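Local coordinates for 2-nitropropane dioxygenase (Streptomyces ansochromogenes, PDB 3BW2), which binds FMN and probably uses molecular oxygen to oxidise alkyl nitronates, such as propionate 3-nitronate, with loss of their nitro nitrogen, at residues 12-17 with 233-238; 147-152 with 168-173; 216-221 with 325-330. All blocks are in the same frame, centred on the assembly; numbering follows the deposited sequence.

How the contacts relate
From the N terminus, 12-17 supplies the first strand of a parallel barrel, and its partner comes only after the chain has passed through the six strands between them. Inside that long loop, contact 2 (147-152 with 168-173) closes a short one, so it is nested within contact 1. The segment 216-221 then opens contact 3 before 233-238 pairs with 12-17 and closes contact 1; contact 3 closes last, at 325-330, so the two cross. Contact 1 seals the barrel, contact 2 joins neighbouring strands in its wall, and contact 3 ties the loop before helix 220-228 to the one before helix 333-350. All three reach FMN, and I170 of contact 2 packs on Q235 of contact 1.

Contact 1: 12-17 with 233-238; sequences PIVQAP and AAQLGT. With FMN (flavin mononucleotide), chain B.
The aliphatic part of Q235 lies across the methyl of A16, with Q235 CG 3.6 Å from A16 CB. With CG anti to the backbone N (chi1 178°) and the chain extended beyond it, the amide is carried past A16 to FMN, where Q235 NE2 comes within 3.0 Å of FMN O2'. On its other branch, Q235 OE1 rests 3.7 Å from CG1 of V14. Cutting Q235 back to an alanine would probably open a gap beside V14 and A16 and leave the ribityl O2' without its amide neighbour. The strands run parallel, and four backbone bonds join them. L236 N meets V14 O at 2.7 Å, almost straight along the carbonyl, whereas A16 N reaches L236 O from well above the carbonyl plane. Past the last rung the chain turns to the cofactor: G237 N donates to FMN O1P at 2.9 Å and 173°, while T238 grips O3P with both its N and OG1, the latter at 2.8 Å. Strands 13-15 and 233-236 are the first and eighth of a TIM barrel; their pairing closes it, and the turn after the eighth, entering helix 238-241, forms part of the FMN phosphate site.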
loop_
_atom_site.group_PDB
_atom_site.type_symbol
_atom_site.label_atom_id
_atom_site.label_comp_id
_atom_site.label_asym_id
_atom_site.label_seq_id
_atom_site.Cartn_x
_atom_site.Cartn_y
_atom_site.Cartn_z
ATOM N N PRO A 12 4.216 5.123 -21.803
ATOM C CA PRO A 12 3.669 4.097 -20.910
ATOM C C PRO A 12 2.735 4.718 -19.879
ATOM O O PRO A 12 2.824 4.429 -18.685
ATOM C CB PRO A 12 4.917 3.516 -20.270
ATOM C CG PRO A 12 5.776 4.736 -20.107
ATOM C CD PRO A 12 5.613 5.439 -21.442
ATOM N N ILE A 13 1.835 5.569 -20.353
ATOM C CA ILE A 13 0.907 6.269 -19.478
ATOM C C ILE A 13 -0.535 6.059 -19.899
ATOM O O ILE A 13 -0.903 6.313 -21.048
ATOM C CB ILE A 13 1.193 7.777 -19.488
ATOM C CG1 ILE A 13 2.664 8.027 -19.146
ATOM C CG2 ILE A 13 0.268 8.485 -18.506
ATOM C CD1 ILE A 13 3.092 9.477 -19.273
ATOM N N VAL A 14 -1.354 5.606 -18.958
ATOM C CA VAL A 14 -2.759 5.368 -19.238
ATOM C C VAL A 14 -3.632 6.231 -18.341
ATOM O O VAL A 14 -3.440 6.262 -17.125
ATOM C CB VAL A 14 -3.137 3.889 -18.999
ATOM C CG1 VAL A 14 -4.615 3.669 -19.317
ATOM C CG2 VAL A 14 -2.262 2.981 -19.850
ATOM N N GLN A 15 -4.577 6.945 -18.943
ATOM C CA GLN A 15 -5.502 7.764 -18.167
ATOM C C GLN A 15 -6.630 6.825 -17.771
ATOM O O GLN A 15 -7.346 6.293 -18.626
ATOM C CB GLN A 15 -6.047 8.922 -19.005
ATOM C CG GLN A 15 -7.290 9.575 -18.416
ATOM C CD GLN A 15 -8.525 9.315 -19.254
ATOM O OE1 GLN A 15 -9.565 8.876 -18.747
ATOM N NE2 GLN A 15 -8.421 9.592 -20.547
ATOM N N ALA A 16 -6.770 6.607 -16.471
ATOM C CA ALA A 16 -7.795 5.708 -15.967
ATOM C C ALA A 16 -9.206 6.138 -16.336
ATOM O O ALA A 16 -9.533 7.331 -16.326
ATOM C CB ALA A 16 -7.679 5.593 -14.450
ATOM N N PRO A 17 -10.059 5.173 -16.704
ATOM C CA PRO A 17 -11.432 5.541 -17.042
ATOM C C PRO A 17 -12.046 5.961 -15.710
ATOM O O PRO A 17 -11.816 5.306 -14.694
ATOM C CB PRO A 17 -12.026 4.231 -17.549
ATOM C CG PRO A 17 -11.265 3.194 -16.748
ATOM C CD PRO A 17 -9.849 3.721 -16.842
ATOM N N ALA A 233 3.110 -0.428 -18.196
ATOM C CA ALA A 233 2.582 0.929 -18.212
ATOM C C ALA A 233 2.002 1.272 -16.858
ATOM O O ALA A 233 1.849 0.406 -15.999
ATOM C CB ALA A 233 1.501 1.068 -19.288
ATOM N N ALA A 234 1.688 2.549 -16.677
ATOM C CA ALA A 234 1.105 3.026 -15.434
ATOM C C ALA A 234 -0.250 3.640 -15.762
ATOM O O ALA A 234 -0.374 4.393 -16.726
ATOM C CB ALA A 234 2.013 4.077 -14.797
ATOM N N GLN A 235 -1.262 3.306 -14.969
ATOM C CA GLN A 235 -2.597 3.852 -15.167
ATOM C C GLN A 235 -2.866 4.842 -14.042
ATOM O O GLN A 235 -2.766 4.498 -12.860
ATOM C CB GLN A 235 -3.650 2.743 -15.154
ATOM C CG GLN A 235 -5.060 3.275 -15.306
ATOM C CD GLN A 235 -6.069 2.188 -15.599
ATOM O OE1 GLN A 235 -6.002 1.528 -16.638
ATOM N NE2 GLN A 235 -7.015 1.997 -14.688
ATOM N N LEU A 236 -3.198 6.073 -14.422
ATOM C CA LEU A 236 -3.444 7.147 -13.466
ATOM C C LEU A 236 -4.858 7.703 -13.532
ATOM O O LEU A 236 -5.333 8.093 -14.602
ATOM C CB LEU A 236 -2.477 8.306 -13.722
ATOM C CG LEU A 236 -0.971 8.142 -13.532
ATOM C CD1 LEU A 236 -0.417 7.035 -14.416
ATOM C CD2 LEU A 236 -0.318 9.473 -13.878
ATOM N N GLY A 237 -5.512 7.755 -12.376
ATOM C CA GLY A 237 -6.851 8.301 -12.305
ATOM C C GLY A 237 -6.816 9.682 -11.663
ATOM O O GLY A 237 -6.960 10.699 -12.342
ATOM N N THR A 238 -6.596 9.710 -10.352
ATOM C CA THR A 238 -6.559 10.955 -9.585
ATOM C C THR A 238 -5.698 12.057 -10.207
ATOM O O THR A 238 -6.083 13.229 -10.194
ATOM C CB THR A 238 -6.090 10.687 -8.131
ATOM O OG1 THR A 238 -7.007 9.784 -7.493
ATOM C CG2 THR A 238 -6.044 11.988 -7.331
HETATM N N1 FMN B . -11.841 2.286 -12.756
HETATM C C2 FMN B . -12.652 1.626 -13.695
HETATM O O2 FMN B . -12.286 0.559 -14.181
HETATM N N3 FMN B . -13.863 2.170 -14.089
HETATM C C4 FMN B . -14.336 3.377 -13.598
HETATM O O4 FMN B . -15.429 3.828 -13.989
HETATM C C4A FMN B . -13.525 4.070 -12.658
HETATM N N5 FMN B . -13.926 5.301 -12.144
HETATM C C5A FMN B . -13.131 6.014 -11.242
HETATM C C6 FMN B . -13.573 7.275 -10.765
HETATM C C7 FMN B . -12.798 8.061 -9.843
HETATM C C7M FMN B . -12.952 9.586 -10.054
HETATM C C8 FMN B . -11.523 7.493 -9.473
HETATM C C8M FMN B . -10.301 8.345 -9.130
HETATM C C9 FMN B . -11.075 6.211 -9.925
HETATM C C9A FMN B . -11.878 5.466 -10.820
HETATM N N10 FMN B . -11.468 4.200 -11.319
HETATM C C10 FMN B . -12.273 3.502 -12.244
HETATM C "C1'" FMN B . -10.232 3.500 -10.748
HETATM C "C2'" FMN B . -9.065 3.734 -11.741
HETATM O "O2'" FMN B . -9.157 2.776 -12.785
HETATM C "C3'" FMN B . -7.659 3.541 -11.077
HETATM O "O3'" FMN B . -7.643 2.215 -10.547
HETATM C "C4'" FMN B . -7.351 4.525 -9.937
HETATM O "O4'" FMN B . -7.704 5.834 -10.384
HETATM C "C5'" FMN B . -5.839 4.483 -9.564
HETATM O "O5'" FMN B . -5.516 5.409 -8.488
HETATM P P FMN B . -5.105 6.986 -8.624
HETATM O O1P FMN B . -4.440 6.627 -9.910
HETATM O O2P FMN B . -4.498 6.697 -7.263
HETATM O O3P FMN B . -6.601 7.228 -8.683
#

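Contact 2: 147-152 with 168-173; sequences LTLVTA and AVIAQG. With FMN (flavin mononucleotide), chain B.
T151 and I170 sit side by side on the barrel's inner face and cross obliquely, the threonine hydroxyl leaning on the isoleucine: T151 OG1 is 3.6 Å from I170 CB and close to CD1. A chi1 of -71° sets OG1 beside the backbone N and leaves the methyl anti to that N, turned to CB of Q172 at 3.8 Å. The end of I170 reaches across to the neighbouring strand, where its CD1 touches L149 CB at 4.0 Å. These strands belong to a beta-alpha-beta unit of the TIM barrel, 147-152 and 168-172 joined through helix 155-163 and parallel with 29° between their directions. On the outer face, V169 CG2 packs on A152 CB at 3.6 Å, and helix 155-163 lies over both residues. The backbone ladder between the strands is uneven: I170 N donates to V150 O at 2.8 Å, nearly straight at its hydrogen but from above the carbonyl plane, while the bond from V150 N to A168 O is weak. Q172 stretches out from the strand end, its NE2 donating to FMN O3' at 3.0 Å. The rotation of that amide is fixed by two further bonds, OE1 receiving G181 N and NE2 giving to H179 O.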
loop_
_atom_site.group_PDB
_atom_site.type_symbol
_atom_site.label_atom_id
_atom_site.label_comp_id
_atom_site.label_asym_id
_atom_site.label_seq_id
_atom_site.Cartn_x
_atom_site.Cartn_y
_atom_site.Cartn_z
ATOM N N LEU A 147 -7.904 -4.918 -27.986
ATOM C CA LEU A 147 -7.059 -5.451 -26.918
ATOM C C LEU A 147 -7.893 -5.403 -25.643
ATOM O O LEU A 147 -8.653 -4.456 -25.424
ATOM C CB LEU A 147 -5.786 -4.611 -26.759
ATOM C CG LEU A 147 -4.835 -4.666 -27.960
ATOM C CD1 LEU A 147 -3.623 -3.780 -27.701
ATOM C CD2 LEU A 147 -4.401 -6.106 -28.208
ATOM N N THR A 148 -7.759 -6.423 -24.803
ATOM C CA THR A 148 -8.547 -6.493 -23.583
ATOM C C THR A 148 -7.733 -6.413 -22.299
ATOM O O THR A 148 -6.699 -7.069 -22.157
ATOM C CB THR A 148 -9.386 -7.786 -23.555
ATOM O OG1 THR A 148 -8.520 -8.920 -23.682
ATOM C CG2 THR A 148 -10.389 -7.794 -24.699
ATOM N N LEU A 149 -8.219 -5.595 -21.369
ATOM C CA LEU A 149 -7.584 -5.410 -20.069
ATOM C C LEU A 149 -8.603 -5.692 -18.973
ATOM O O LEU A 149 -9.793 -5.438 -19.148
ATOM C CB LEU A 149 -7.074 -3.977 -19.915
ATOM C CG LEU A 149 -5.767 -3.563 -20.594
ATOM C CD1 LEU A 149 -5.809 -3.842 -22.078
ATOM C CD2 LEU A 149 -5.547 -2.085 -20.335
ATOM N N VAL A 150 -8.128 -6.219 -17.846
ATOM C CA VAL A 150 -8.986 -6.522 -16.707
ATOM C C VAL A 150 -8.248 -6.220 -15.406
ATOM O O VAL A 150 -7.070 -6.552 -15.257
ATOM C CB VAL A 150 -9.405 -8.010 -16.680
ATOM C CG1 VAL A 150 -10.321 -8.265 -15.490
ATOM C CG2 VAL A 150 -10.107 -8.391 -17.983
ATOM N N THR A 151 -8.935 -5.592 -14.457
ATOM C CA THR A 151 -8.313 -5.279 -13.173
ATOM C C THR A 151 -8.284 -6.485 -12.231
ATOM O O THR A 151 -9.213 -7.298 -12.207
ATOM C CB THR A 151 -9.058 -4.126 -12.452
ATOM O OG1 THR A 151 -8.811 -2.894 -13.139
ATOM C CG2 THR A 151 -8.589 -3.999 -10.995
ATOM N N ALA A 152 -7.205 -6.585 -11.460
ATOM C CA ALA A 152 -7.026 -7.642 -10.470
ATOM C C ALA A 152 -6.398 -6.963 -9.257
ATOM O O ALA A 152 -5.593 -6.048 -9.416
ATOM C CB ALA A 152 -6.098 -8.728 -11.004
ATOM N N ALA A 168 -3.915 -8.183 -21.098
ATOM C CA ALA A 168 -3.119 -7.609 -20.022
ATOM C C ALA A 168 -3.967 -7.461 -18.779
ATOM O O ALA A 168 -5.193 -7.387 -18.855
ATOM C CB ALA A 168 -2.577 -6.248 -20.436
ATOM N N VAL A 169 -3.304 -7.428 -17.632
ATOM C CA VAL A 169 -4.002 -7.283 -16.370
ATOM C C VAL A 169 -3.610 -5.956 -15.742
ATOM O O VAL A 169 -2.453 -5.534 -15.826
ATOM C CB VAL A 169 -3.641 -8.436 -15.397
ATOM C CG1 VAL A 169 -2.131 -8.506 -15.200
ATOM C CG2 VAL A 169 -4.348 -8.232 -14.054
ATOM N N ILE A 170 -4.582 -5.285 -15.139
ATOM C CA ILE A 170 -4.319 -4.025 -14.461
ATOM C C ILE A 170 -4.173 -4.354 -12.979
ATOM O O ILE A 170 -5.147 -4.712 -12.325
ATOM C CB ILE A 170 -5.485 -3.037 -14.619
ATOM C CG1 ILE A 170 -5.724 -2.740 -16.106
ATOM C CG2 ILE A 170 -5.179 -1.755 -13.852
ATOM C CD1 ILE A 170 -7.032 -2.011 -16.383
ATOM N N ALA A 171 -2.957 -4.251 -12.456
ATOM C CA ALA A 171 -2.719 -4.529 -11.043
ATOM C C ALA A 171 -3.021 -3.251 -10.278
ATOM O O ALA A 171 -2.216 -2.320 -10.258
ATOM C CB ALA A 171 -1.263 -4.962 -10.820
ATOM N N GLN A 172 -4.196 -3.209 -9.663
ATOM C CA GLN A 172 -4.625 -2.039 -8.912
ATOM C C GLN A 172 -4.342 -2.215 -7.423
ATOM O O GLN A 172 -4.930 -3.076 -6.767
ATOM C CB GLN A 172 -6.120 -1.800 -9.134
ATOM C CG GLN A 172 -6.686 -0.616 -8.363
ATOM C CD GLN A 172 -8.190 -0.697 -8.234
ATOM O OE1 GLN A 172 -8.730 -1.745 -7.868
ATOM N NE2 GLN A 172 -8.880 0.408 -8.525
ATOM N N GLY A 173 -3.441 -1.386 -6.901
ATOM C CA GLY A 173 -3.075 -1.460 -5.496
ATOM C C GLY A 173 -4.084 -0.829 -4.554
ATOM O O GLY A 173 -5.042 -0.178 -4.981
HETATM N N1 FMN B . -11.841 2.286 -12.756
HETATM C C2 FMN B . -12.652 1.626 -13.695
HETATM O O2 FMN B . -12.286 0.559 -14.181
HETATM N N3 FMN B . -13.863 2.170 -14.089
HETATM C C4 FMN B . -14.336 3.377 -13.598
HETATM O O4 FMN B . -15.429 3.828 -13.989
HETATM C C4A FMN B . -13.525 4.070 -12.658
HETATM N N5 FMN B . -13.926 5.301 -12.144
HETATM C C5A FMN B . -13.131 6.014 -11.242
HETATM C C6 FMN B . -13.573 7.275 -10.765
HETATM C C7 FMN B . -12.798 8.061 -9.843
HETATM C C7M FMN B . -12.952 9.586 -10.054
HETATM C C8 FMN B . -11.523 7.493 -9.473
HETATM C C8M FMN B . -10.301 8.345 -9.130
HETATM C C9 FMN B . -11.075 6.211 -9.925
HETATM C C9A FMN B . -11.878 5.466 -10.820
HETATM N N10 FMN B . -11.468 4.200 -11.319
HETATM C C10 FMN B . -12.273 3.502 -12.244
HETATM C "C1'" FMN B . -10.232 3.500 -10.748
HETATM C "C2'" FMN B . -9.065 3.734 -11.741
HETATM O "O2'" FMN B . -9.157 2.776 -12.785
HETATM C "C3'" FMN B . -7.659 3.541 -11.077
HETATM O "O3'" FMN B . -7.643 2.215 -10.547
HETATM C "C4'" FMN B . -7.351 4.525 -9.937
HETATM O "O4'" FMN B . -7.704 5.834 -10.384
HETATM C "C5'" FMN B . -5.839 4.483 -9.564
HETATM O "O5'" FMN B . -5.516 5.409 -8.488
HETATM P P FMN B . -5.105 6.986 -8.624
HETATM O O1P FMN B . -4.440 6.627 -9.910
HETATM O O2P FMN B . -4.498 6.697 -7.263
HETATM O O3P FMN B . -6.601 7.228 -8.683
#

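Contact 3: 216-221 with 325-330; sequences GIMRGG and HRMARE. With FMN (flavin mononucleotide), chain B.
R219 kinks at chi2 (-85°) and R329 at chi3 (-81°), and these bends bring the two guanidinium groups together, one plane turned 42° from the other. This is the outer rim of the TIM barrel at the C-terminal end of its strands, where the loop from strand 211-214 into helix 220-228 meets the loop ahead of helix 333-350. R219 NH1 lies over one face of the R329 guanidinium, toward its rim and 3.2 Å from R329 NE. Both atoms are donors, and the like charges are probably offset by acidic partners: E205 of the second subunit forms a salt bridge with R219 NE, and E343 one with R329 NH1. Between the loops, R219 NH1 donates to M327 O at 3.0 Å, in the carbonyl plane on a lone pair and nearly within the guanidinium plane. M327 CB lies across the face of R219 away from R329, 3.5 Å from R219 NH2, and M327 CE nestles against R219 NE. M218 O receives weak bonds from both R219 NH1 and R329 NH2. A water accepts from R329 NE at 3.0 Å and lies close to M218 O. One residue before R219 in the loop, M218 is bent at chi2 and chi3, which folds its CE onto A328 CA at 3.5 Å while its CB packs on M327 CB. R219 occupies the N-cap position of helix 220-228, and at the start of the same loop G216 N donates to the FMN phosphate, 2.7 Å from O2P.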
loop_
_atom_site.group_PDB
_atom_site.type_symbol
_atom_site.label_atom_id
_atom_site.label_comp_id
_atom_site.label_asym_id
_atom_site.label_seq_id
_atom_site.Cartn_x
_atom_site.Cartn_y
_atom_site.Cartn_z
ATOM N N GLY A 216 -2.198 5.433 -6.751
ATOM C CA GLY A 216 -1.326 6.434 -6.154
ATOM C C GLY A 216 -0.232 7.042 -7.017
ATOM O O GLY A 216 0.601 7.795 -6.506
ATOM N N ILE A 217 -0.225 6.745 -8.316
ATOM C CA ILE A 217 0.808 7.271 -9.213
ATOM C C ILE A 217 0.518 8.719 -9.642
ATOM O O ILE A 217 -0.405 8.980 -10.411
ATOM C CB ILE A 217 0.956 6.354 -10.454
ATOM C CG1 ILE A 217 1.278 4.926 -9.993
ATOM C CG2 ILE A 217 2.065 6.868 -11.367
ATOM C CD1 ILE A 217 1.381 3.915 -11.112
ATOM N N MET A 218 1.328 9.653 -9.142
ATOM C CA MET A 218 1.147 11.077 -9.424
ATOM C C MET A 218 2.349 11.742 -10.082
ATOM O O MET A 218 2.248 12.866 -10.568
ATOM C CB MET A 218 0.861 11.830 -8.119
ATOM C CG MET A 218 -0.296 11.279 -7.298
ATOM S SD MET A 218 -1.838 11.363 -8.205
ATOM C CE MET A 218 -2.208 13.130 -8.105
ATOM N N ARG A 219 3.483 11.051 -10.086
ATOM C CA ARG A 219 4.717 11.604 -10.638
ATOM C C ARG A 219 5.411 10.653 -11.601
ATOM O O ARG A 219 5.270 9.431 -11.498
ATOM C CB ARG A 219 5.680 11.938 -9.493
ATOM C CG ARG A 219 5.137 12.951 -8.484
ATOM C CD ARG A 219 5.387 14.380 -8.952
ATOM N NE ARG A 219 5.005 15.365 -7.941
ATOM C CZ ARG A 219 3.785 15.878 -7.813
ATOM N NH1 ARG A 219 2.812 15.510 -8.636
ATOM N NH2 ARG A 219 3.538 16.765 -6.858
ATOM N N GLY A 220 6.179 11.221 -12.526
ATOM C CA GLY A 220 6.897 10.406 -13.489
ATOM C C GLY A 220 7.863 9.435 -12.835
ATOM O O GLY A 220 8.128 8.362 -13.377
ATOM N N GLY A 221 8.399 9.805 -11.675
ATOM C CA GLY A 221 9.328 8.919 -10.987
ATOM C C GLY A 221 8.650 7.643 -10.516
ATOM O O GLY A 221 9.272 6.582 -10.432
ATOM N N HIS A 325 -3.463 12.006 -3.706
ATOM C CA HIS A 325 -4.270 13.167 -4.080
ATOM C C HIS A 325 -3.643 14.532 -3.804
ATOM O O HIS A 325 -3.769 15.445 -4.621
ATOM C CB HIS A 325 -5.646 13.103 -3.408
ATOM C CG HIS A 325 -5.608 13.275 -1.922
ATOM N ND1 HIS A 325 -5.376 12.229 -1.054
ATOM C CD2 HIS A 325 -5.771 14.375 -1.150
ATOM C CE1 HIS A 325 -5.400 12.677 0.188
ATOM N NE2 HIS A 325 -5.637 13.977 0.158
ATOM N N ARG A 326 -2.972 14.678 -2.665
ATOM C CA ARG A 326 -2.355 15.956 -2.318
ATOM C C ARG A 326 -1.321 16.430 -3.338
ATOM O O ARG A 326 -0.959 17.612 -3.359
ATOM C CB ARG A 326 -1.746 15.873 -0.908
ATOM C CG ARG A 326 -2.806 15.942 0.196
ATOM C CD ARG A 326 -2.424 15.182 1.466
ATOM N NE ARG A 326 -1.228 15.709 2.115
ATOM C CZ ARG A 326 -0.777 15.305 3.301
ATOM N NH1 ARG A 326 -1.420 14.366 3.981
ATOM N NH2 ARG A 326 0.328 15.835 3.804
ATOM N N MET A 327 -0.864 15.518 -4.198
ATOM C CA MET A 327 0.120 15.858 -5.228
ATOM C C MET A 327 -0.547 16.193 -6.566
ATOM O O MET A 327 0.126 16.329 -7.589
ATOM C CB MET A 327 1.093 14.693 -5.440
ATOM C CG MET A 327 1.753 14.178 -4.171
ATOM S SD MET A 327 2.865 12.765 -4.462
ATOM C CE MET A 327 4.379 13.625 -4.802
ATOM N N ALA A 328 -1.869 16.323 -6.561
ATOM C CA ALA A 328 -2.600 16.632 -7.785
ATOM C C ALA A 328 -2.179 17.981 -8.362
ATOM O O ALA A 328 -1.935 18.938 -7.624
ATOM C CB ALA A 328 -4.096 16.623 -7.517
ATOM N N ARG A 329 -2.094 18.052 -9.686
ATOM C CA ARG A 329 -1.703 19.283 -10.362
ATOM C C ARG A 329 -2.807 19.735 -11.325
ATOM O O ARG A 329 -3.312 18.943 -12.117
ATOM C CB ARG A 329 -0.371 19.063 -11.094
ATOM C CG ARG A 329 0.800 18.850 -10.135
ATOM C CD ARG A 329 2.137 18.628 -10.839
ATOM N NE ARG A 329 2.310 17.250 -11.294
ATOM C CZ ARG A 329 3.474 16.737 -11.682
ATOM N NH1 ARG A 329 4.568 17.493 -11.667
ATOM N NH2 ARG A 329 3.552 15.465 -12.067
ATOM N N GLU A 330 -3.185 21.007 -11.234
ATOM C CA GLU A 330 -4.244 21.565 -12.070
ATOM C C GLU A 330 -3.726 22.265 -13.318
ATOM O O GLU A 330 -3.259 23.400 -13.259
ATOM C CB GLU A 330 -5.086 22.554 -11.262
ATOM C CG GLU A 330 -5.717 21.972 -10.009
ATOM C CD GLU A 330 -6.395 23.034 -9.161
ATOM O OE1 GLU A 330 -5.708 23.995 -8.750
ATOM O OE2 GLU A 330 -7.610 22.911 -8.904
HETATM N N1 FMN B . -11.841 2.286 -12.756
HETATM C C2 FMN B . -12.652 1.626 -13.695
HETATM O O2 FMN B . -12.286 0.559 -14.181
HETATM N N3 FMN B . -13.863 2.170 -14.089
HETATM C C4 FMN B . -14.336 3.377 -13.598
HETATM O O4 FMN B . -15.429 3.828 -13.989
HETATM C C4A FMN B . -13.525 4.070 -12.658
HETATM N N5 FMN B . -13.926 5.301 -12.144
HETATM C C5A FMN B . -13.131 6.014 -11.242
HETATM C C6 FMN B . -13.573 7.275 -10.765
HETATM C C7 FMN B . -12.798 8.061 -9.843
HETATM C C7M FMN B . -12.952 9.586 -10.054
HETATM C C8 FMN B . -11.523 7.493 -9.473
HETATM C C8M FMN B . -10.301 8.345 -9.130
HETATM C C9 FMN B . -11.075 6.211 -9.925
HETATM C C9A FMN B . -11.878 5.466 -10.820
HETATM N N10 FMN B . -11.468 4.200 -11.319
HETATM C C10 FMN B . -12.273 3.502 -12.244
HETATM C "C1'" FMN B . -10.232 3.500 -10.748
HETATM C "C2'" FMN B . -9.065 3.734 -11.741
HETATM O "O2'" FMN B . -9.157 2.776 -12.785
HETATM C "C3'" FMN B . -7.659 3.541 -11.077
HETATM O "O3'" FMN B . -7.643 2.215 -10.547
HETATM C "C4'" FMN B . -7.351 4.525 -9.937
HETATM O "O4'" FMN B . -7.704 5.834 -10.384
HETATM C "C5'" FMN B . -5.839 4.483 -9.564
HETATM O "O5'" FMN B . -5.516 5.409 -8.488
HETATM P P FMN B . -5.105 6.986 -8.624
HETATM O O1P FMN B . -4.440 6.627 -9.910
HETATM O O2P FMN B . -4.498 6.697 -7.263
HETATM O O3P FMN B . -6.601 7.228 -8.683
HETATM O O HOH W 1 0.275 15.118 -10.697
#